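Local structure of putative aliphatic sulfonates-binding protein (Escherichia coli, 2X26) at residues 82-87 / 181-186; 87-92 / 174-179; 98-103 / 122-127; 114-119 / 155-160. The protein probably serves as the periplasmic binding protein that captures aliphatic sulfonates and delivers them to an ABC-type importer. One frame throughout, in Å; residues are numbered along the deposited sequence. Where two conformers were deposited one is given.

Contact 1 of 4, residues 82-87 / 181-186; sequences PKPKAE and LNQTGS
Gln-183 reaches Pro-84 and Glu-87 because its CG stands anti to its own carbonyl carbon (chi1 -63°) and the chain then runs straight, carrying the amide away from the main chain. Glu-87 comes from the other segment with CG anti to the backbone N (chi1 -174°) and a bend at the next bond, so that its CG lies 3.9 Å from NE2 of Gln-183 while the carboxylate turns off. The planes of carboxylate and amide stand 75° apart, and OE2 of Glu-87 is bound instead by Ser-115. At the other corner of the amide, OE1 of Gln-183 sits 3.3 Å from CA of Pro-84. Nearer the backbone, CB of Pro-82 meets CB of Gln-183 at 3.6 Å, and CG of Pro-82 lies 3.6 Å from the carbonyl O of Gln-183. With an alanine in place of Pro-82, the ring atoms CG and CD are gone, which would probably open a gap over Gln-183 O and let the backbone turn more easily. Glycine suits position Gly-185, whose backbone angles would jam a CB against the preceding carbonyl; its CA lies 3.6 Å from N of Pro-82. The two segments link the two sheets, consistent with the connecting segments at the hinge of periplasmic binding proteins, and their join is van der Waals packing, a chemistry compatible with slight adjustment between the lobes.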
loop_
_atom_site.group_PDB
_atom_site.type_symbol
_atom_site.label_atom_id
_atom_site.label_comp_id
_atom_site.label_asym_id
_atom_site.label_seq_id
_atom_site.Cartn_x
_atom_site.Cartn_y
_atom_site.Cartn_z
ATOM N N PRO A 82 -6.932 -2.214 6.250
ATOM C CA PRO A 82 -5.870 -3.182 6.373
ATOM C C PRO A 82 -6.298 -4.587 5.886
ATOM O O PRO A 82 -7.488 -4.874 5.805
ATOM C CB PRO A 82 -5.646 -3.271 7.899
ATOM C CG PRO A 82 -6.808 -2.779 8.530
ATOM C CD PRO A 82 -7.538 -1.879 7.547
ATOM N N LYS A 83 -5.297 -5.415 5.590
ATOM C CA LYS A 83 -5.543 -6.784 5.114
ATOM C C LYS A 83 -4.899 -7.734 6.093
ATOM O O LYS A 83 -3.874 -8.337 5.778
ATOM C CB LYS A 83 -4.901 -6.992 3.720
ATOM C CG LYS A 83 -5.438 -6.074 2.606
ATOM C CD LYS A 83 -4.996 -6.580 1.179
ATOM C CE LYS A 83 -3.536 -7.120 1.063
ATOM N NZ LYS A 83 -3.217 -8.098 -0.111
ATOM N N PRO A 84 -5.522 -7.927 7.271
ATOM C CA PRO A 84 -4.813 -8.764 8.287
ATOM C C PRO A 84 -4.612 -10.220 7.890
ATOM O O PRO A 84 -3.613 -10.813 8.298
ATOM C CB PRO A 84 -5.711 -8.674 9.506
ATOM C CG PRO A 84 -7.087 -8.289 9.000
ATOM C CD PRO A 84 -6.788 -7.385 7.786
ATOM N N LYS A 85 -5.487 -10.742 7.037
ATOM C CA LYS A 85 -5.410 -12.131 6.573
ATOM C C LYS A 85 -4.389 -12.361 5.463
ATOM O O LYS A 85 -4.142 -13.496 5.093
ATOM C CB LYS A 85 -6.777 -12.599 6.079
ATOM C CG LYS A 85 -7.787 -12.660 7.244
ATOM C CD LYS A 85 -9.221 -12.877 6.746
ATOM C CE LYS A 85 -10.039 -13.672 7.814
ATOM N NZ LYS A 85 -11.541 -13.587 7.687
ATOM N N ALA A 86 -3.797 -11.268 4.978
ATOM C CA ALA A 86 -2.847 -11.283 3.883
ATOM C C ALA A 86 -1.391 -11.107 4.369
ATOM O O ALA A 86 -0.452 -11.161 3.588
ATOM C CB ALA A 86 -3.236 -10.132 2.946
ATOM N N GLU A 87 -1.190 -10.863 5.659
ATOM C CA GLU A 87 0.158 -10.588 6.195
ATOM C C GLU A 87 0.397 -11.632 7.308
ATOM O O GLU A 87 -0.303 -11.634 8.275
ATOM C CB GLU A 87 0.156 -9.141 6.728
ATOM C CG GLU A 87 1.503 -8.594 7.201
ATOM C CD GLU A 87 2.254 -7.889 6.050
ATOM O OE1 GLU A 87 1.595 -7.107 5.333
ATOM O OE2 GLU A 87 3.466 -8.126 5.892
ATOM N N LEU A 181 -3.636 -7.531 15.518
ATOM C CA LEU A 181 -2.490 -6.618 15.545
ATOM C C LEU A 181 -2.811 -5.176 15.180
ATOM O O LEU A 181 -1.877 -4.383 14.987
ATOM C CB LEU A 181 -1.298 -7.161 14.724
ATOM C CG LEU A 181 -0.778 -8.515 15.218
ATOM C CD1 LEU A 181 0.299 -9.059 14.309
ATOM C CD2 LEU A 181 -0.258 -8.432 16.652
ATOM N N ASN A 182 -4.116 -4.858 15.126
ATOM C CA ASN A 182 -4.641 -3.507 14.807
ATOM C C ASN A 182 -3.800 -2.802 13.755
ATOM O O ASN A 182 -3.115 -1.804 14.003
ATOM C CB ASN A 182 -4.841 -2.628 16.052
ATOM C CG ASN A 182 -5.942 -3.136 16.952
ATOM O OD1 ASN A 182 -6.305 -4.317 16.912
ATOM N ND2 ASN A 182 -6.480 -2.246 17.784
ATOM N N GLN A 183 -3.868 -3.347 12.553
ATOM C CA GLN A 183 -3.179 -2.770 11.436
ATOM C C GLN A 183 -3.803 -1.468 10.886
ATOM O O GLN A 183 -4.958 -1.138 11.125
ATOM C CB GLN A 183 -3.047 -3.849 10.389
ATOM C CG GLN A 183 -2.197 -5.014 10.864
ATOM C CD GLN A 183 -1.860 -5.932 9.739
ATOM O OE1 GLN A 183 -2.750 -6.349 9.007
ATOM N NE2 GLN A 183 -0.580 -6.242 9.563
ATOM N N THR A 184 -3.020 -0.721 10.114
ATOM C CA THR A 184 -3.405 0.646 9.705
ATOM C C THR A 184 -4.141 0.764 8.358
ATOM O O THR A 184 -5.135 1.496 8.226
ATOM C CB THR A 184 -2.105 1.450 9.602
ATOM O OG1 THR A 184 -1.515 1.460 10.896
ATOM C CG2 THR A 184 -2.360 2.925 9.132
ATOM N N GLY A 185 -3.641 0.048 7.364
ATOM C CA GLY A 185 -4.231 0.144 6.022
ATOM C C GLY A 185 -3.140 0.528 5.004
ATOM O O GLY A 185 -1.992 0.689 5.377
ATOM N N SER A 186 -3.490 0.618 3.719
ATOM C CA SER A 186 -2.496 1.081 2.734
ATOM C C SER A 186 -2.911 2.439 2.255
ATOM O O SER A 186 -4.063 2.878 2.459
ATOM C CB SER A 186 -2.373 0.132 1.548
ATOM O OG SER A 186 -3.654 -0.161 1.004
#

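Contact 2 of 4, residues 87-92 / 174-179; sequences EVILVA and VLKDGT
Strands 87-92 and 172-177 pair antiparallel at the edge of a mixed sheet, interrupted by a classic beta bulge in which Leu-175 and Lys-176 both face Ile-89. The pair is fastened by two backbone bonds at Ile-89: its N donates to O of Lys-176 at 2.9 Å, almost straight at 170°, while its O accepts from N of Leu-175 at 2.7 Å, more bent at 146°. The extra residue shifts the register by one, so Leu-90 pairs with Val-174. Because the bulge turns Leu-175 toward strand 87-92, its CD2 rests on both CG2 of Ile-89, 4.0 Å away, and CG1 of Val-91, 4.1 Å away, and branched aliphatic residues suit this filled side, where helix 115-126 packs on Ile-89. On the opposite face CG2 of Val-174, anti to its carbonyl carbon (chi1 171° for CG1), lies 3.9 Å from CD2 of Leu-90 and 4.0 Å from CG1 of Val-88; Tyr-163 of helix 162-169 touches all three residues. Lys-176 lays its CB by Ile-89 CD1 but sends its amine off to Gln-126. Asp-177 opens an Asx turn, OD1 accepting from N of Thr-179 at 2.9 Å and from its OG1 at 2.8 Å, both donors on the same face of the carboxylate.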
loop_
_atom_site.group_PDB
_atom_site.type_symbol
_atom_site.label_atom_id
_atom_site.label_comp_id
_atom_site.label_asym_id
_atom_site.label_seq_id
_atom_site.Cartn_x
_atom_site.Cartn_y
_atom_site.Cartn_z
ATOM N N GLU A 87 -1.190 -10.863 5.659
ATOM C CA GLU A 87 0.158 -10.588 6.195
ATOM C C GLU A 87 0.397 -11.632 7.308
ATOM O O GLU A 87 -0.303 -11.634 8.275
ATOM C CB GLU A 87 0.156 -9.141 6.728
ATOM C CG GLU A 87 1.503 -8.594 7.201
ATOM C CD GLU A 87 2.254 -7.889 6.050
ATOM O OE1 GLU A 87 1.595 -7.107 5.333
ATOM O OE2 GLU A 87 3.466 -8.126 5.892
ATOM N N VAL A 88 1.377 -12.527 7.147
ATOM C CA VAL A 88 1.491 -13.734 8.002
ATOM C C VAL A 88 2.893 -14.108 8.490
ATOM O O VAL A 88 3.898 -13.680 7.916
ATOM C CB VAL A 88 0.910 -14.948 7.243
ATOM C CG1 VAL A 88 -0.556 -14.687 6.858
ATOM C CG2 VAL A 88 1.795 -15.280 5.984
ATOM N N ILE A 89 2.945 -14.907 9.563
ATOM C CA ILE A 89 4.123 -15.691 9.905
ATOM C C ILE A 89 3.811 -17.159 9.595
ATOM O O ILE A 89 2.806 -17.710 10.110
ATOM C CB ILE A 89 4.466 -15.531 11.405
ATOM C CG1 ILE A 89 4.716 -14.069 11.739
ATOM C CG2 ILE A 89 5.682 -16.422 11.804
ATOM C CD1 ILE A 89 4.954 -13.797 13.285
ATOM N N LEU A 90 4.621 -17.760 8.732
ATOM C CA LEU A 90 4.445 -19.145 8.350
ATOM C C LEU A 90 5.431 -20.038 9.026
ATOM O O LEU A 90 6.606 -19.693 9.166
ATOM C CB LEU A 90 4.692 -19.311 6.858
ATOM C CG LEU A 90 3.737 -18.631 5.887
ATOM C CD1 LEU A 90 4.330 -18.768 4.493
ATOM C CD2 LEU A 90 2.305 -19.265 5.940
ATOM N N VAL A 91 4.962 -21.225 9.374
ATOM C CA VAL A 91 5.856 -22.297 9.834
ATOM C C VAL A 91 5.475 -23.517 9.070
ATOM O O VAL A 91 4.445 -23.503 8.405
ATOM C CB VAL A 91 5.726 -22.568 11.360
ATOM C CG1 VAL A 91 6.169 -21.315 12.134
ATOM C CG2 VAL A 91 4.245 -22.879 11.729
ATOM N N ALA A 92 6.281 -24.579 9.153
ATOM C CA ALA A 92 5.894 -25.854 8.521
ATOM C C ALA A 92 4.685 -26.444 9.242
ATOM O O ALA A 92 4.586 -26.284 10.473
ATOM C CB ALA A 92 7.104 -26.841 8.526
ATOM N N VAL A 174 -0.146 -21.053 8.738
ATOM C CA VAL A 174 -0.093 -19.703 9.320
ATOM C C VAL A 174 -0.000 -19.827 10.856
ATOM O O VAL A 174 -0.934 -20.315 11.501
ATOM C CB VAL A 174 -1.301 -18.899 8.874
ATOM C CG1 VAL A 174 -1.407 -17.556 9.632
ATOM C CG2 VAL A 174 -1.234 -18.636 7.390
ATOM N N LEU A 175 1.120 -19.405 11.436
ATOM C CA LEU A 175 1.263 -19.335 12.899
ATOM C C LEU A 175 0.525 -18.122 13.460
ATOM O O LEU A 175 -0.037 -18.162 14.565
ATOM C CB LEU A 175 2.746 -19.229 13.253
ATOM C CG LEU A 175 3.105 -19.189 14.740
ATOM C CD1 LEU A 175 2.907 -20.538 15.299
ATOM C CD2 LEU A 175 4.545 -18.725 14.853
ATOM N N LYS A 176 0.539 -17.035 12.704
ATOM C CA LYS A 176 -0.002 -15.763 13.189
ATOM C C LYS A 176 -0.306 -14.900 11.983
ATOM O O LYS A 176 0.497 -14.848 11.087
ATOM C CB LYS A 176 1.060 -15.100 14.084
ATOM C CG LYS A 176 0.694 -13.745 14.659
ATOM C CD LYS A 176 -0.457 -13.844 15.568
ATOM C CE LYS A 176 -0.611 -12.481 16.252
ATOM N NZ LYS A 176 -1.742 -12.495 17.174
ATOM N N ASP A 177 -1.476 -14.259 11.951
ATOM C CA ASP A 177 -1.702 -13.222 10.917
ATOM C C ASP A 177 -1.916 -11.881 11.609
ATOM O O ASP A 177 -1.731 -11.762 12.834
ATOM C CB ASP A 177 -2.823 -13.605 9.936
ATOM C CG ASP A 177 -4.207 -13.600 10.576
ATOM O OD1 ASP A 177 -4.406 -13.016 11.681
ATOM O OD2 ASP A 177 -5.146 -14.168 9.970
ATOM N N GLY A 178 -2.307 -10.868 10.850
ATOM C CA GLY A 178 -2.333 -9.517 11.430
ATOM C C GLY A 178 -3.593 -9.175 12.186
ATOM O O GLY A 178 -3.794 -7.991 12.571
ATOM N N THR A 179 -4.438 -10.181 12.410
ATOM C CA THR A 179 -5.824 -9.964 12.821
ATOM C C THR A 179 -5.994 -9.185 14.106
ATOM O O THR A 179 -6.814 -8.249 14.190
ATOM C CB THR A 179 -6.603 -11.301 12.957
ATOM O OG1 THR A 179 -6.889 -11.808 11.652
ATOM C CG2 THR A 179 -7.926 -11.111 13.691
#

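Contact 3 of 4, residues 98-103 / 122-127; sequences KTVADL and RALRQA
Val-100 is the tight point of this contact, setting CG1 against the last turn of helix 115-126. That methyl stands anti to the backbone N (chi1 171°), which aims it at the helix: it lies 3.6 Å from the carbonyl O of Ala-123, 4.0 Å from CB of Ala-127 and 4.1 Å from CD2 of Leu-124. Small alanines one turn apart let the loop come close. One methyl, CG1, thus meets both alanines and the leucine tip, and branching at CB supplies a second methyl, CG2, for Lys-176. Leu-124 runs on toward Phe-131 and Ile-134, so the valine joins a larger apolar cluster. Toward solvent the packing thins to Ala-127 CB against Ala-101, 3.7 Å from its N and 4.0 Å from its CB, with Ala-101 exposed and Ala-127 already leaving the helix. What keeps the loop in shape is its own bonding. OD2 of Asp-102 accepts from N of Lys-98 at 2.9 Å through its anti lone pair and from N of Thr-99 at 3.1 Å from above the carboxylate plane, and N of Leu-103 donates to O of Val-100. The arrangement belongs to an alpha/beta sandwich domain, in which a short 3-10 turn leading toward strand 107-110 packs on the C-terminal end of the helix lying over the sheet.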
loop_
_atom_site.group_PDB
_atom_site.type_symbol
_atom_site.label_atom_id
_atom_site.label_comp_id
_atom_site.label_asym_id
_atom_site.label_seq_id
_atom_site.Cartn_x
_atom_site.Cartn_y
_atom_site.Cartn_z
ATOM N N LYS A 98 3.738 -23.761 17.944
ATOM C CA LYS A 98 2.283 -23.660 17.883
ATOM C C LYS A 98 1.793 -22.246 18.153
ATOM O O LYS A 98 0.677 -21.891 17.758
ATOM C CB LYS A 98 1.613 -24.671 18.827
ATOM C CG LYS A 98 0.130 -24.956 18.500
ATOM C CD LYS A 98 -0.218 -26.463 18.659
ATOM C CE LYS A 98 -1.730 -26.680 18.503
ATOM N NZ LYS A 98 -2.199 -27.820 19.331
ATOM N N THR A 99 2.633 -21.427 18.794
ATOM C CA THR A 99 2.264 -20.038 19.104
ATOM C C THR A 99 3.421 -19.118 18.794
ATOM O O THR A 99 4.544 -19.565 18.631
ATOM C CB THR A 99 1.953 -19.859 20.608
ATOM O OG1 THR A 99 3.126 -20.180 21.354
ATOM C CG2 THR A 99 0.776 -20.719 21.033
ATOM N N VAL A 100 3.180 -17.815 18.764
ATOM C CA VAL A 100 4.297 -16.880 18.521
ATOM C C VAL A 100 5.363 -16.955 19.628
ATOM O O VAL A 100 6.558 -16.826 19.400
ATOM C CB VAL A 100 3.755 -15.434 18.419
ATOM C CG1 VAL A 100 4.911 -14.478 18.400
ATOM C CG2 VAL A 100 2.937 -15.312 17.130
ATOM N N ALA A 101 4.895 -17.157 20.839
ATOM C CA ALA A 101 5.796 -17.393 21.958
ATOM C C ALA A 101 6.775 -18.527 21.682
ATOM O O ALA A 101 7.915 -18.470 22.138
ATOM C CB ALA A 101 4.992 -17.658 23.220
ATOM N N ASP A 102 6.348 -19.539 20.933
ATOM C CA ASP A 102 7.234 -20.662 20.662
ATOM C C ASP A 102 8.397 -20.304 19.740
ATOM O O ASP A 102 9.345 -21.079 19.620
ATOM C CB ASP A 102 6.492 -21.853 20.086
ATOM C CG ASP A 102 5.558 -22.478 21.061
ATOM O OD1 ASP A 102 5.766 -22.321 22.299
ATOM O OD2 ASP A 102 4.592 -23.117 20.586
ATOM N N LEU A 103 8.351 -19.129 19.117
ATOM C CA LEU A 103 9.490 -18.682 18.304
ATOM C C LEU A 103 10.737 -18.308 19.100
ATOM O O LEU A 103 11.797 -18.170 18.524
ATOM C CB LEU A 103 9.117 -17.512 17.410
ATOM C CG LEU A 103 8.076 -17.837 16.338
ATOM C CD1 LEU A 103 7.585 -16.585 15.767
ATOM C CD2 LEU A 103 8.641 -18.664 15.243
ATOM N N ARG A 122 5.534 -6.442 16.389
ATOM C CA ARG A 122 4.264 -6.393 17.130
ATOM C C ARG A 122 3.781 -7.733 17.653
ATOM O O ARG A 122 3.322 -7.817 18.798
ATOM C CB ARG A 122 3.179 -5.771 16.279
ATOM C CG ARG A 122 3.410 -4.283 16.053
ATOM C CD ARG A 122 2.513 -3.846 14.952
ATOM N NE ARG A 122 2.925 -2.534 14.489
ATOM C CZ ARG A 122 2.403 -1.395 14.924
ATOM N NH1 ARG A 122 1.419 -1.395 15.840
ATOM N NH2 ARG A 122 2.869 -0.261 14.418
ATOM N N ALA A 123 3.912 -8.774 16.831
ATOM C CA ALA A 123 3.556 -10.130 17.252
ATOM C C ALA A 123 4.430 -10.587 18.424
ATOM O O ALA A 123 3.925 -11.187 19.396
ATOM C CB ALA A 123 3.703 -11.114 16.072
ATOM N N LEU A 124 5.745 -10.366 18.304
ATOM C CA LEU A 124 6.655 -10.772 19.371
ATOM C C LEU A 124 6.333 -10.024 20.649
ATOM O O LEU A 124 6.331 -10.612 21.752
ATOM C CB LEU A 124 8.116 -10.542 18.967
ATOM C CG LEU A 124 8.670 -11.429 17.847
ATOM C CD1 LEU A 124 10.114 -11.005 17.567
ATOM C CD2 LEU A 124 8.645 -12.891 18.298
ATOM N N ARG A 125 6.031 -8.733 20.513
ATOM C CA ARG A 125 5.724 -7.901 21.685
ATOM C C ARG A 125 4.505 -8.423 22.450
ATOM O O ARG A 125 4.513 -8.425 23.695
ATOM C CB ARG A 125 5.509 -6.421 21.321
ATOM C CG ARG A 125 5.280 -5.498 22.544
ATOM C CD ARG A 125 5.487 -4.001 22.216
ATOM N NE ARG A 125 4.613 -3.578 21.121
ATOM C CZ ARG A 125 4.623 -2.386 20.524
ATOM N NH1 ARG A 125 5.465 -1.430 20.910
ATOM N NH2 ARG A 125 3.762 -2.155 19.537
ATOM N N GLN A 126 3.492 -8.875 21.722
ATOM C CA GLN A 126 2.319 -9.488 22.367
ATOM C C GLN A 126 2.705 -10.671 23.229
ATOM O O GLN A 126 2.123 -10.860 24.301
ATOM C CB GLN A 126 1.308 -10.027 21.345
ATOM C CG GLN A 126 0.503 -9.026 20.665
ATOM C CD GLN A 126 -0.670 -9.639 19.922
ATOM O OE1 GLN A 126 -0.551 -10.728 19.308
ATOM N NE2 GLN A 126 -1.782 -8.912 19.897
ATOM N N ALA A 127 3.658 -11.485 22.732
ATOM C CA ALA A 127 4.080 -12.710 23.394
ATOM C C ALA A 127 5.214 -12.441 24.406
ATOM O O ALA A 127 5.839 -13.371 24.975
ATOM C CB ALA A 127 4.517 -13.744 22.303
#

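Contact 4 of 4, residues 114-119 / 155-160; sequences SSSHNL and AWAIWD
Ser-116 presses its side chain against strand 155-159 from CB outward. CB lies 3.3 Å from O and 3.9 Å from CB of Ala-157, whose small side chain allows the helix this near. OG, set anti to the carbonyl carbon of Ser-116 (chi1 -63°), ends 3.2 Å from both O of Ala-157 and CA of Ile-158 and 3.3 Å from CE3 of Trp-159, which it meets at the edge of the ring; it also has a weak hydrogen bond with Glu-87. Ser-114 OG is a second oxygen at that edge, 3.6 Å from CZ3 of Trp-159, whereas Ser-115 OG comes obliquely to CE3 and is hydrogen-bonded to Glu-87. Putting an alanine in place of Trp-159 removes the indole and would probably open a gap beside all three serines and leave Tyr-162 without its edge-to-face partner. Ser-114 suits the N-cap, its OG accepting weakly from N of Ser-116 and of His-117 and hydrogen-bonded also to O of Gln-111; the other two suit as small hydroxyls that pack at the indole and bond to Glu-87. A helix N terminus at the C-terminal end of a sheet strand is the arrangement of the alpha/beta lobes of periplasmic binding proteins, where such ends commonly face the cleft.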
loop_
_atom_site.group_PDB
_atom_site.type_symbol
_atom_site.label_atom_id
_atom_site.label_comp_id
_atom_site.label_asym_id
_atom_site.label_seq_id
_atom_site.Cartn_x
_atom_site.Cartn_y
_atom_site.Cartn_z
ATOM N N SER A 114 10.470 -3.880 6.313
ATOM C CA SER A 114 9.228 -4.146 5.540
ATOM C C SER A 114 7.969 -4.242 6.439
ATOM O O SER A 114 8.050 -4.208 7.679
ATOM C CB SER A 114 9.391 -5.454 4.765
ATOM O OG SER A 114 9.325 -6.529 5.676
ATOM N N SER A 115 6.816 -4.427 5.813
ATOM C CA SER A 115 5.567 -4.691 6.566
ATOM C C SER A 115 5.724 -5.954 7.451
ATOM O O SER A 115 5.100 -6.036 8.519
ATOM C CB SER A 115 4.415 -4.885 5.603
ATOM O OG SER A 115 4.733 -5.946 4.691
ATOM N N SER A 116 6.519 -6.949 7.012
ATOM C CA SER A 116 6.747 -8.151 7.837
ATOM C C SER A 116 7.595 -7.853 9.103
ATOM O O SER A 116 7.373 -8.473 10.142
ATOM C CB SER A 116 7.393 -9.300 7.050
ATOM O OG SER A 116 6.507 -9.705 6.005
ATOM N N HIS A 117 8.564 -6.923 8.988
ATOM C CA HIS A 117 9.378 -6.480 10.147
ATOM C C HIS A 117 8.401 -5.856 11.159
ATOM O O HIS A 117 8.501 -6.135 12.362
ATOM C CB HIS A 117 10.456 -5.478 9.639
ATOM C CG HIS A 117 11.513 -5.094 10.643
ATOM N ND1 HIS A 117 12.797 -4.734 10.264
ATOM C CD2 HIS A 117 11.457 -4.925 11.990
ATOM C CE1 HIS A 117 13.488 -4.389 11.341
ATOM N NE2 HIS A 117 12.702 -4.513 12.401
ATOM N N ASN A 118 7.433 -5.059 10.688
ATOM C CA ASN A 118 6.486 -4.404 11.586
ATOM C C ASN A 118 5.611 -5.476 12.249
ATOM O O ASN A 118 5.406 -5.458 13.474
ATOM C CB ASN A 118 5.638 -3.377 10.798
ATOM C CG ASN A 118 4.624 -2.678 11.633
ATOM O OD1 ASN A 118 4.961 -2.008 12.624
ATOM N ND2 ASN A 118 3.352 -2.765 11.225
ATOM N N LEU A 119 5.114 -6.422 11.447
ATOM C CA LEU A 119 4.207 -7.469 11.973
ATOM C C LEU A 119 4.955 -8.248 13.027
ATOM O O LEU A 119 4.423 -8.507 14.105
ATOM C CB LEU A 119 3.766 -8.465 10.875
ATOM C CG LEU A 119 2.941 -9.672 11.386
ATOM C CD1 LEU A 119 1.562 -9.319 11.231
ATOM C CD2 LEU A 119 3.171 -10.858 10.541
ATOM N N ALA A 155 10.706 -20.104 10.593
ATOM C CA ALA A 155 9.503 -19.355 10.296
ATOM C C ALA A 155 9.839 -18.258 9.290
ATOM O O ALA A 155 10.992 -17.810 9.235
ATOM C CB ALA A 155 8.916 -18.734 11.573
ATOM N N TRP A 156 8.835 -17.831 8.522
ATOM C CA TRP A 156 8.991 -16.829 7.472
ATOM C C TRP A 156 7.832 -15.838 7.611
ATOM O O TRP A 156 6.639 -16.199 7.523
ATOM C CB TRP A 156 9.002 -17.479 6.079
ATOM C CG TRP A 156 9.172 -16.539 4.903
ATOM C CD1 TRP A 156 9.779 -15.332 4.904
ATOM C CD2 TRP A 156 8.797 -16.795 3.550
ATOM N NE1 TRP A 156 9.767 -14.784 3.638
ATOM C CE2 TRP A 156 9.173 -15.675 2.791
ATOM C CE3 TRP A 156 8.131 -17.852 2.914
ATOM C CZ2 TRP A 156 8.922 -15.571 1.426
ATOM C CZ3 TRP A 156 7.891 -17.753 1.539
ATOM C CH2 TRP A 156 8.283 -16.626 0.824
ATOM N N ALA A 157 8.178 -14.595 7.879
ATOM C CA ALA A 157 7.142 -13.560 7.970
ATOM C C ALA A 157 7.115 -12.876 6.619
ATOM O O ALA A 157 8.151 -12.394 6.137
ATOM C CB ALA A 157 7.469 -12.583 9.097
ATOM N N ILE A 158 5.950 -12.908 5.972
ATOM C CA ILE A 158 5.814 -12.490 4.567
ATOM C C ILE A 158 4.397 -12.059 4.215
ATOM O O ILE A 158 3.435 -12.370 4.932
ATOM C CB ILE A 158 6.296 -13.677 3.615
ATOM C CG1 ILE A 158 6.493 -13.208 2.149
ATOM C CG2 ILE A 158 5.384 -14.877 3.748
ATOM C CD1 ILE A 158 7.559 -12.120 1.976
ATOM N N TRP A 159 4.277 -11.284 3.125
ATOM C CA TRP A 159 3.008 -10.788 2.626
ATOM C C TRP A 159 2.514 -11.567 1.394
ATOM O O TRP A 159 3.242 -12.379 0.808
ATOM C CB TRP A 159 3.125 -9.297 2.293
ATOM C CG TRP A 159 4.246 -8.959 1.347
ATOM C CD1 TRP A 159 4.179 -8.849 0.005
ATOM C CD2 TRP A 159 5.620 -8.658 1.715
ATOM N NE1 TRP A 159 5.424 -8.500 -0.518
ATOM C CE2 TRP A 159 6.316 -8.361 0.522
ATOM C CE3 TRP A 159 6.301 -8.560 2.948
ATOM C CZ2 TRP A 159 7.694 -8.004 0.505
ATOM C CZ3 TRP A 159 7.668 -8.182 2.928
ATOM C CH2 TRP A 159 8.342 -7.943 1.728
ATOM N N ASP A 160 1.261 -11.342 1.037
ATOM C CA ASP A 160 0.693 -11.905 -0.201
ATOM C C ASP A 160 1.233 -11.108 -1.397
ATOM O O ASP A 160 1.343 -9.864 -1.338
ATOM C CB ASP A 160 -0.828 -11.762 -0.123
ATOM C CG ASP A 160 -1.564 -13.075 -0.077
ATOM O OD1 ASP A 160 -0.961 -14.123 -0.444
ATOM O OD2 ASP A 160 -2.814 -13.011 0.228
#

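Overall arrangement
Contact 1 encloses the others along the chain: contact 2 is nested within it, and contacts 3 and 4 lie inside the loop closed by contact 2, where their segments alternate. Strands 155-159, 87-92 and 172-177 are successive neighbours in one mixed five-stranded sheet, so contacts 2 and 4 sit with centres about 9 Å apart. Contacts 3 and 4 use opposite ends of helix 115-126, about 13 Å between centres. Contact 1, about 17 Å from contact 3 between centres, marks the two crossings to the other sheet. Together they follow one lobe of a two-lobed binding protein from its hinge outward, with Glu-87 shared by contacts 1 and 2 and bonded to contact 4.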